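Local coordinates for protein putative enoyl-CoA hydratase (Streptomyces coelicolor A3, PDB 3G64) that probably hydrates enoyl-CoA thioesters or catalyses a related acyl-CoA reaction, as a member of the enoyl-CoA hydratase/isomerase (crotonase) family, at residues A162-L166 against R177-L181; G256-F262 against K273-R277. All coordinates share one frame; numbering follows the deposited sequence.

In the fold
Interaction 1 is a core contact and interaction 2 a surface one. They lie on opposite sides of the chain's centre, with centres 40 Å apart and nearest atoms about 25 Å apart. Interaction 1 joins two successive helices, 162-170 and 172-181, through alanine and leucine side chains, with one leucine methyl also against the helix backbone. No hydrogen bond crosses it. Interaction 2 ties the chain's last modelled residues to the start of helix 257-267. Its chemistry is mostly polar: carboxylates take up backbone N-H groups, one salt bridge forms, and a tryptophan adds packing. Both contacts close locally along the chain, and each has another subunit of the assembly beside it.

Interaction 1 of 2, residues A162-L166 against R177-L181; sequences AAYLL and RLLML
The contact is a helical hairpin: helix 162-170 turns back into helix 172-181, and the two short segments run nearly antiparallel, at 156°. Their axes come no closer than 10.9 Å. This is a wide spacing, and leucine side chains bridge it. All five touching residues are buried, and the two segments bury 211 Å² between them, both sides summed. Leu179 reaches across from the second helix with its CG anti to its own carbonyl carbon (chi1 -69°). Its two methyls divide the work. CD1 rests against the backbone of the first helix, 3.8 Å from Ala163 CA, and also lies near Ala162 O. CD2 turns to the small side chain of Ala162, 4.2 Å from its CB. The alanines present only short methyls, which lets the leucine end come up to the helix backbone.

In this crotonase-family subunit the pair packs against helix 127-134 and at a subunit interface. Leu133 touches Leu166, Val130 touches Ala162, and Phe148 lies against Leu166, Leu178 and Leu179. Leu231 of the second subunit packs on Leu179.

Leu166 answers from the first helix. With CG anti to the backbone N (chi1 -168°), it sends CD2 between the two leucines opposite. That methyl lies 3.6 Å from Leu179 CG and 3.8 Å from Leu178 CB. The side chains of Leu166 and Leu179 run alongside each other, pointing opposite ways. Leu178 instead crosses Leu166 at about a right angle. Its CD2 methyl also approaches the CD2 of Leu166, at 3.9 Å.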
ATOM      1  N   ALA A 162      -4.271 -13.767  -3.210  1.00 20.58           N
ATOM      2  CA  ALA A 162      -2.930 -13.433  -2.726  1.00 21.11           C
ATOM      3  C   ALA A 162      -2.334 -12.221  -3.442  1.00 20.15           C
ATOM      4  O   ALA A 162      -1.645 -11.436  -2.841  1.00 20.78           O
ATOM      5  CB  ALA A 162      -1.991 -14.639  -2.881  1.00 15.74           C
ATOM      6  N   ALA A 163      -2.589 -12.076  -4.733  1.00 17.00           N
ATOM      7  CA  ALA A 163      -1.995 -10.968  -5.461  1.00 21.49           C
ATOM      8  C   ALA A 163      -2.744  -9.656  -5.195  1.00 24.28           C
ATOM      9  O   ALA A 163      -2.225  -8.563  -5.480  1.00 22.12           O
ATOM     10  CB  ALA A 163      -1.946 -11.254  -6.967  1.00 20.36           C
ATOM     11  N   TYR A 164      -3.950  -9.762  -4.650  1.00 22.08           N
ATOM     12  CA  TYR A 164      -4.653  -8.568  -4.160  1.00 22.76           C
ATOM     13  C   TYR A 164      -4.152  -8.218  -2.751  1.00 19.66           C
ATOM     14  O   TYR A 164      -3.760  -7.064  -2.465  1.00 17.95           O
ATOM     15  CB  TYR A 164      -6.163  -8.832  -4.132  1.00 21.58           C
ATOM     16  CG  TYR A 164      -6.987  -7.759  -3.452  1.00 20.39           C
ATOM     17  CD1 TYR A 164      -7.478  -6.652  -4.173  1.00 18.47           C
ATOM     18  CD2 TYR A 164      -7.289  -7.849  -2.090  1.00 21.50           C
ATOM     19  CE1 TYR A 164      -8.244  -5.656  -3.540  1.00 17.55           C
ATOM     20  CE2 TYR A 164      -8.049  -6.856  -1.439  1.00 19.48           C
ATOM     21  CZ  TYR A 164      -8.528  -5.773  -2.162  1.00 19.67           C
ATOM     22  OH  TYR A 164      -9.285  -4.809  -1.494  1.00 21.00           O
ATOM     23  N   LEU A 165      -4.156  -9.201  -1.854  1.00 18.28           N
ATOM     24  CA  LEU A 165      -3.804  -8.887  -0.467  1.00 20.44           C
ATOM     25  C   LEU A 165      -2.319  -8.590  -0.278  1.00 22.13           C
ATOM     26  O   LEU A 165      -1.958  -7.660   0.433  1.00 19.56           O
ATOM     27  CB  LEU A 165      -4.192 -10.034   0.441  1.00 18.32           C
ATOM     28  CG  LEU A 165      -5.695 -10.236   0.628  1.00 22.21           C
ATOM     29  CD1 LEU A 165      -5.941 -11.594   1.324  1.00 19.62           C
ATOM     30  CD2 LEU A 165      -6.323  -9.074   1.426  1.00 20.00           C
ATOM     31  N   LEU A 166      -1.444  -9.369  -0.906  1.00 19.19           N
ATOM     32  CA  LEU A 166      -0.036  -9.278  -0.498  1.00 17.19           C
ATOM     33  C   LEU A 166       0.544  -7.878  -0.718  1.00 19.24           C
ATOM     34  O   LEU A 166       1.164  -7.330   0.183  1.00 24.58           O
ATOM     35  CB  LEU A 166       0.833 -10.384  -1.114  1.00 15.89           C
ATOM     36  CG  LEU A 166       2.247 -10.541  -0.508  1.00 17.02           C
ATOM     37  CD1 LEU A 166       2.277 -10.835   1.020  1.00 19.66           C
ATOM     38  CD2 LEU A 166       2.998 -11.621  -1.286  1.00 14.20           C
ATOM     39  N   ARG A 177       8.298 -10.239  -5.429  1.00 19.90           N
ATOM     40  CA  ARG A 177       9.385 -11.182  -5.163  1.00 21.43           C
ATOM     41  C   ARG A 177       8.805 -12.437  -4.513  1.00 19.64           C
ATOM     42  O   ARG A 177       9.118 -13.552  -4.905  1.00 19.87           O
ATOM     43  CB  ARG A 177      10.415 -10.501  -4.228  1.00 21.37           C
ATOM     44  CG  ARG A 177      11.565 -11.350  -3.734  1.00 32.17           C
ATOM     45  CD  ARG A 177      12.580 -10.447  -3.000  1.00 31.92           C
ATOM     46  NE  ARG A 177      12.013  -9.691  -1.867  1.00 26.62           N
ATOM     47  CZ  ARG A 177      11.882 -10.202  -0.642  1.00 30.01           C
ATOM     48  NH1 ARG A 177      12.269 -11.452  -0.412  1.00 28.62           N
ATOM     49  NH2 ARG A 177      11.383  -9.476   0.364  1.00 29.10           N
ATOM     50  N   LEU A 178       7.948 -12.251  -3.517  1.00 18.27           N
ATOM     51  CA  LEU A 178       7.441 -13.386  -2.760  1.00 20.01           C
ATOM     52  C   LEU A 178       6.594 -14.304  -3.653  1.00 23.39           C
ATOM     53  O   LEU A 178       6.718 -15.528  -3.619  1.00 24.79           O
ATOM     54  CB  LEU A 178       6.583 -12.870  -1.600  1.00 16.49           C
ATOM     55  CG  LEU A 178       7.290 -12.778  -0.242  1.00 24.16           C
ATOM     56  CD1 LEU A 178       8.546 -11.955  -0.381  1.00 17.96           C
ATOM     57  CD2 LEU A 178       6.311 -12.151   0.783  1.00 17.88           C
ATOM     58  N   LEU A 179       5.710 -13.692  -4.430  1.00 17.71           N
ATOM     59  CA  LEU A 179       4.767 -14.457  -5.245  1.00 20.96           C
ATOM     60  C   LEU A 179       5.411 -15.029  -6.485  1.00 21.79           C
ATOM     61  O   LEU A 179       5.055 -16.103  -6.936  1.00 22.12           O
ATOM     62  CB  LEU A 179       3.576 -13.591  -5.661  1.00 22.96           C
ATOM     63  CG  LEU A 179       2.635 -13.211  -4.509  1.00 24.58           C
ATOM     64  CD1 LEU A 179       1.530 -12.288  -5.027  1.00 24.06           C
ATOM     65  CD2 LEU A 179       2.054 -14.466  -3.913  1.00 27.45           C
HETATM   66  N   MSE A 180       6.357 -14.333  -7.080  1.00 20.49           N
HETATM   67  CA  MSE A 180       6.885 -14.949  -8.281  1.00 18.26           C
HETATM   68  C   MSE A 180       7.919 -16.057  -8.048  1.00 23.64           C
HETATM   69  O   MSE A 180       7.944 -17.046  -8.774  1.00 24.50           O
HETATM   70  CB  MSE A 180       7.445 -13.928  -9.225  1.00 25.31           C
HETATM   71  CG  MSE A 180       6.942 -14.316 -10.590  1.00 43.84           C
HETATM   72 SE   MSE A 180       7.724 -13.289 -11.945  0.75 51.22          SE
HETATM   73  CE  MSE A 180       6.918 -11.624 -11.425  1.00 17.64           C
ATOM     74  N   LEU A 181       8.777 -15.883  -7.058  1.00 22.21           N
ATOM     75  CA  LEU A 181       9.835 -16.881  -6.834  1.00 24.31           C
ATOM     76  C   LEU A 181       9.416 -17.968  -5.851  1.00 27.01           C
ATOM     77  O   LEU A 181       9.973 -19.059  -5.863  1.00 25.54           O
ATOM     78  CB  LEU A 181      11.107 -16.195  -6.311  1.00 24.74           C
ATOM     79  CG  LEU A 181      11.763 -15.177  -7.272  1.00 30.82           C
ATOM     80  CD1 LEU A 181      12.949 -14.412  -6.616  1.00 33.85           C
ATOM     81  CD2 LEU A 181      12.210 -15.898  -8.513  1.00 29.00           C
TER

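Interaction 2 of 2, residues G256-F262 against K273-R277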
ATOM      1  N   GLY A 256     -25.067   3.917  19.935  1.00 31.83           N
ATOM      2  CA  GLY A 256     -24.911   2.621  20.580  1.00 29.41           C
ATOM      3  C   GLY A 256     -24.689   2.721  22.088  1.00 34.06           C
ATOM      4  O   GLY A 256     -24.217   3.739  22.590  1.00 32.98           O
ATOM      5  N   GLU A 257     -25.043   1.663  22.806  1.00 31.62           N
ATOM      6  CA  GLU A 257     -24.784   1.577  24.241  1.00 37.61           C
ATOM      7  C   GLU A 257     -23.323   1.728  24.609  1.00 38.56           C
ATOM      8  O   GLU A 257     -22.999   2.260  25.674  1.00 33.53           O
ATOM      9  CB  GLU A 257     -25.246   0.236  24.787  1.00 42.21           C
ATOM     10  CG  GLU A 257     -26.742   0.084  24.890  1.00 53.16           C
ATOM     11  CD  GLU A 257     -27.131  -1.251  25.510  1.00 68.33           C
ATOM     12  OE1 GLU A 257     -26.430  -1.719  26.454  1.00 71.10           O
ATOM     13  OE2 GLU A 257     -28.138  -1.831  25.044  1.00 72.55           O
ATOM     14  N   ASP A 258     -22.431   1.231  23.755  1.00 33.24           N
ATOM     15  CA  ASP A 258     -21.018   1.143  24.139  1.00 28.52           C
ATOM     16  C   ASP A 258     -20.354   2.516  24.196  1.00 29.87           C
ATOM     17  O   ASP A 258     -19.558   2.799  25.092  1.00 32.42           O
ATOM     18  CB  ASP A 258     -20.240   0.177  23.231  1.00 30.08           C
ATOM     19  CG  ASP A 258     -20.494  -1.269  23.602  1.00 36.01           C
ATOM     20  OD1 ASP A 258     -21.108  -1.527  24.670  1.00 34.34           O
ATOM     21  OD2 ASP A 258     -20.093  -2.167  22.847  1.00 35.65           O
ATOM     22  N   TYR A 259     -20.705   3.380  23.255  1.00 27.45           N
ATOM     23  CA  TYR A 259     -20.196   4.738  23.274  1.00 30.78           C
ATOM     24  C   TYR A 259     -20.695   5.465  24.523  1.00 36.12           C
ATOM     25  O   TYR A 259     -19.928   6.170  25.160  1.00 36.53           O
ATOM     26  CB  TYR A 259     -20.707   5.465  22.052  1.00 29.55           C
ATOM     27  CG  TYR A 259     -20.246   6.893  21.860  1.00 31.46           C
ATOM     28  CD1 TYR A 259     -18.889   7.206  21.738  1.00 31.26           C
ATOM     29  CD2 TYR A 259     -21.179   7.922  21.721  1.00 29.62           C
ATOM     30  CE1 TYR A 259     -18.484   8.506  21.492  1.00 30.66           C
ATOM     31  CE2 TYR A 259     -20.790   9.222  21.461  1.00 29.64           C
ATOM     32  CZ  TYR A 259     -19.450   9.510  21.351  1.00 33.50           C
ATOM     33  OH  TYR A 259     -19.075  10.799  21.096  1.00 34.60           O
ATOM     34  N   ALA A 260     -21.976   5.299  24.858  1.00 34.75           N
ATOM     35  CA  ALA A 260     -22.527   5.942  26.063  1.00 34.38           C
ATOM     36  C   ALA A 260     -21.830   5.378  27.309  1.00 36.46           C
ATOM     37  O   ALA A 260     -21.472   6.118  28.237  1.00 37.89           O
ATOM     38  CB  ALA A 260     -24.041   5.758  26.148  1.00 31.08           C
ATOM     39  N   GLU A 261     -21.606   4.071  27.309  1.00 34.85           N
ATOM     40  CA  GLU A 261     -20.970   3.436  28.447  1.00 35.28           C
ATOM     41  C   GLU A 261     -19.538   3.933  28.600  1.00 38.46           C
ATOM     42  O   GLU A 261     -19.054   4.100  29.729  1.00 35.14           O
ATOM     43  CB  GLU A 261     -21.054   1.913  28.376  1.00 32.88           C
ATOM     44  CG  GLU A 261     -20.068   1.159  29.298  1.00 30.89           C
ATOM     45  CD  GLU A 261     -20.391   1.241  30.820  1.00 38.24           C
ATOM     46  OE1 GLU A 261     -21.322   1.956  31.236  1.00 39.59           O
ATOM     47  OE2 GLU A 261     -19.700   0.550  31.594  1.00 37.25           O
ATOM     48  N   PHE A 262     -18.857   4.214  27.491  1.00 37.21           N
ATOM     49  CA  PHE A 262     -17.496   4.723  27.644  1.00 37.47           C
ATOM     50  C   PHE A 262     -17.512   6.004  28.485  1.00 35.07           C
ATOM     51  O   PHE A 262     -16.684   6.193  29.365  1.00 36.10           O
ATOM     52  CB  PHE A 262     -16.804   5.070  26.326  1.00 34.81           C
ATOM     53  CG  PHE A 262     -15.659   6.031  26.526  1.00 33.07           C
ATOM     54  CD1 PHE A 262     -14.464   5.591  27.091  1.00 33.42           C
ATOM     55  CD2 PHE A 262     -15.814   7.384  26.250  1.00 33.28           C
ATOM     56  CE1 PHE A 262     -13.421   6.466  27.308  1.00 35.93           C
ATOM     57  CE2 PHE A 262     -14.779   8.271  26.471  1.00 35.02           C
ATOM     58  CZ  PHE A 262     -13.589   7.821  27.002  1.00 35.27           C
ATOM     59  N   LYS A 273     -18.143  -1.507  30.970  1.00 38.20           N
ATOM     60  CA  LYS A 273     -18.616  -2.857  30.704  1.00 41.91           C
ATOM     61  C   LYS A 273     -19.263  -2.863  29.307  1.00 38.86           C
ATOM     62  O   LYS A 273     -20.385  -2.383  29.121  1.00 37.11           O
ATOM     63  CB  LYS A 273     -19.612  -3.312  31.769  1.00 53.50           C
ATOM     64  CG  LYS A 273     -18.963  -3.599  33.133  1.00 71.13           C
ATOM     65  CD  LYS A 273     -19.998  -3.936  34.211  1.00 83.37           C
ATOM     66  CE  LYS A 273     -19.329  -4.213  35.559  1.00 89.00           C
ATOM     67  NZ  LYS A 273     -20.193  -5.008  36.481  1.00 92.04           N
ATOM     68  N   TRP A 274     -18.534  -3.382  28.324  1.00 36.25           N
ATOM     69  CA  TRP A 274     -19.012  -3.369  26.934  1.00 36.01           C
ATOM     70  C   TRP A 274     -20.116  -4.390  26.701  1.00 36.21           C
ATOM     71  O   TRP A 274     -20.116  -5.455  27.313  1.00 36.15           O
ATOM     72  CB  TRP A 274     -17.860  -3.666  25.986  1.00 32.84           C
ATOM     73  CG  TRP A 274     -16.638  -2.818  26.193  1.00 32.45           C
ATOM     74  CD1 TRP A 274     -15.412  -3.247  26.621  1.00 33.96           C
ATOM     75  CD2 TRP A 274     -16.518  -1.397  25.993  1.00 29.82           C
ATOM     76  NE1 TRP A 274     -14.535  -2.193  26.670  1.00 34.47           N
ATOM     77  CE2 TRP A 274     -15.186  -1.049  26.287  1.00 32.23           C
ATOM     78  CE3 TRP A 274     -17.395  -0.398  25.571  1.00 31.32           C
ATOM     79  CZ2 TRP A 274     -14.717   0.259  26.180  1.00 33.91           C
ATOM     80  CZ3 TRP A 274     -16.925   0.893  25.450  1.00 31.67           C
ATOM     81  CH2 TRP A 274     -15.601   1.211  25.749  1.00 32.07           C
ATOM     82  N   GLN A 275     -21.037  -4.075  25.792  1.00 39.63           N
ATOM     83  CA  GLN A 275     -22.098  -5.008  25.400  1.00 41.56           C
ATOM     84  C   GLN A 275     -22.108  -5.337  23.889  1.00 40.83           C
ATOM     85  O   GLN A 275     -22.852  -6.218  23.457  1.00 41.17           O
ATOM     86  CB  GLN A 275     -23.476  -4.442  25.768  1.00 46.13           C
ATOM     87  CG  GLN A 275     -23.683  -4.125  27.246  1.00 56.93           C
ATOM     88  CD  GLN A 275     -23.816  -5.378  28.085  1.00 67.99           C
ATOM     89  OE1 GLN A 275     -24.100  -6.456  27.562  1.00 74.27           O
ATOM     90  NE2 GLN A 275     -23.607  -5.246  29.395  1.00 66.62           N
ATOM     91  N   GLY A 276     -21.335  -4.604  23.088  1.00 36.90           N
ATOM     92  CA  GLY A 276     -21.306  -4.834  21.640  1.00 35.83           C
ATOM     93  C   GLY A 276     -22.568  -4.387  20.917  1.00 43.01           C
ATOM     94  O   GLY A 276     -23.005  -5.043  19.978  1.00 42.17           O
ATOM     95  N   ARG A 277     -23.155  -3.272  21.370  1.00 42.30           N
ATOM     96  CA  ARG A 277     -24.352  -2.691  20.776  1.00 39.12           C
ATOM     97  C   ARG A 277     -24.527  -1.247  21.272  1.00 41.58           C
ATOM     98  O   ARG A 277     -23.548  -0.644  21.733  1.00 41.95           O
ATOM     99  CB  ARG A 277     -25.589  -3.525  21.112  1.00 43.33           C
ATOM    100  CG  ARG A 277     -25.811  -3.740  22.607  1.00 49.57           C
ATOM    101  CD  ARG A 277     -27.143  -4.421  22.905  1.00 53.39           C
ATOM    102  NE  ARG A 277     -27.305  -4.635  24.339  1.00 61.36           N
ATOM    103  CZ  ARG A 277     -27.130  -5.803  24.951  1.00 68.19           C
ATOM    104  NH1 ARG A 277     -27.286  -5.892  26.267  1.00 69.52           N
ATOM    105  NH2 ARG A 277     -26.809  -6.886  24.249  1.00 70.77           N
TER
HETATM  106  O   HOH W   1     -22.150  -1.064  27.116  1.00 38.86           O
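The Trp274 indole meets helix 257-267 with the edge of its six-membered ring. Asp258 O lies at that edge near the ring plane, 3.3 Å from Trp274 CZ3, and Phe262 CB comes in obliquely near CH2. Pro220 of the same chain and Arg152 of the third subunit also pack on this tryptophan. The Arg277 guanidinium carries Gln275 CB over the centre of one face and Glu257 OE2 at its edge. Arg277 NE gives a 3.0 Å salt-bridge hydrogen bond to Glu257 OE2, almost in the guanidinium plane but from above the carboxylate plane. The two chains lie alongside each other with their ends on the same side, and the carboxylate and guanidinium planes are turned 68° apart.

Of the residues that touch, Asp258 is the one that is buried, and both of its oxygens take backbone N-H groups. OD1 receives Gln275 N at 2.8 Å on its syn lone pair, nearly straight at 174°. OD2 receives Gly276 N at 2.7 Å, more bent. A water also donates to Asp258 OD1 and to Lys273 O. These bonds hold the carboxylate's rotation, and the several donors would probably favour its charged form.

Glu261 bends at chi2 (71°) and brings OE2 to Lys273 N, 2.7 Å away, on the anti lone pair. Arg270 pairs with the same oxygen.

Gly256 holds the N-cap position, and the tail's Arg277 O accepts from Asp258 N in the first turn, at 3.0 Å. A C-terminal tail thus folds back on a helix start, held by carboxylate-to-backbone bonds, at the surface of a crotonase-family subunit.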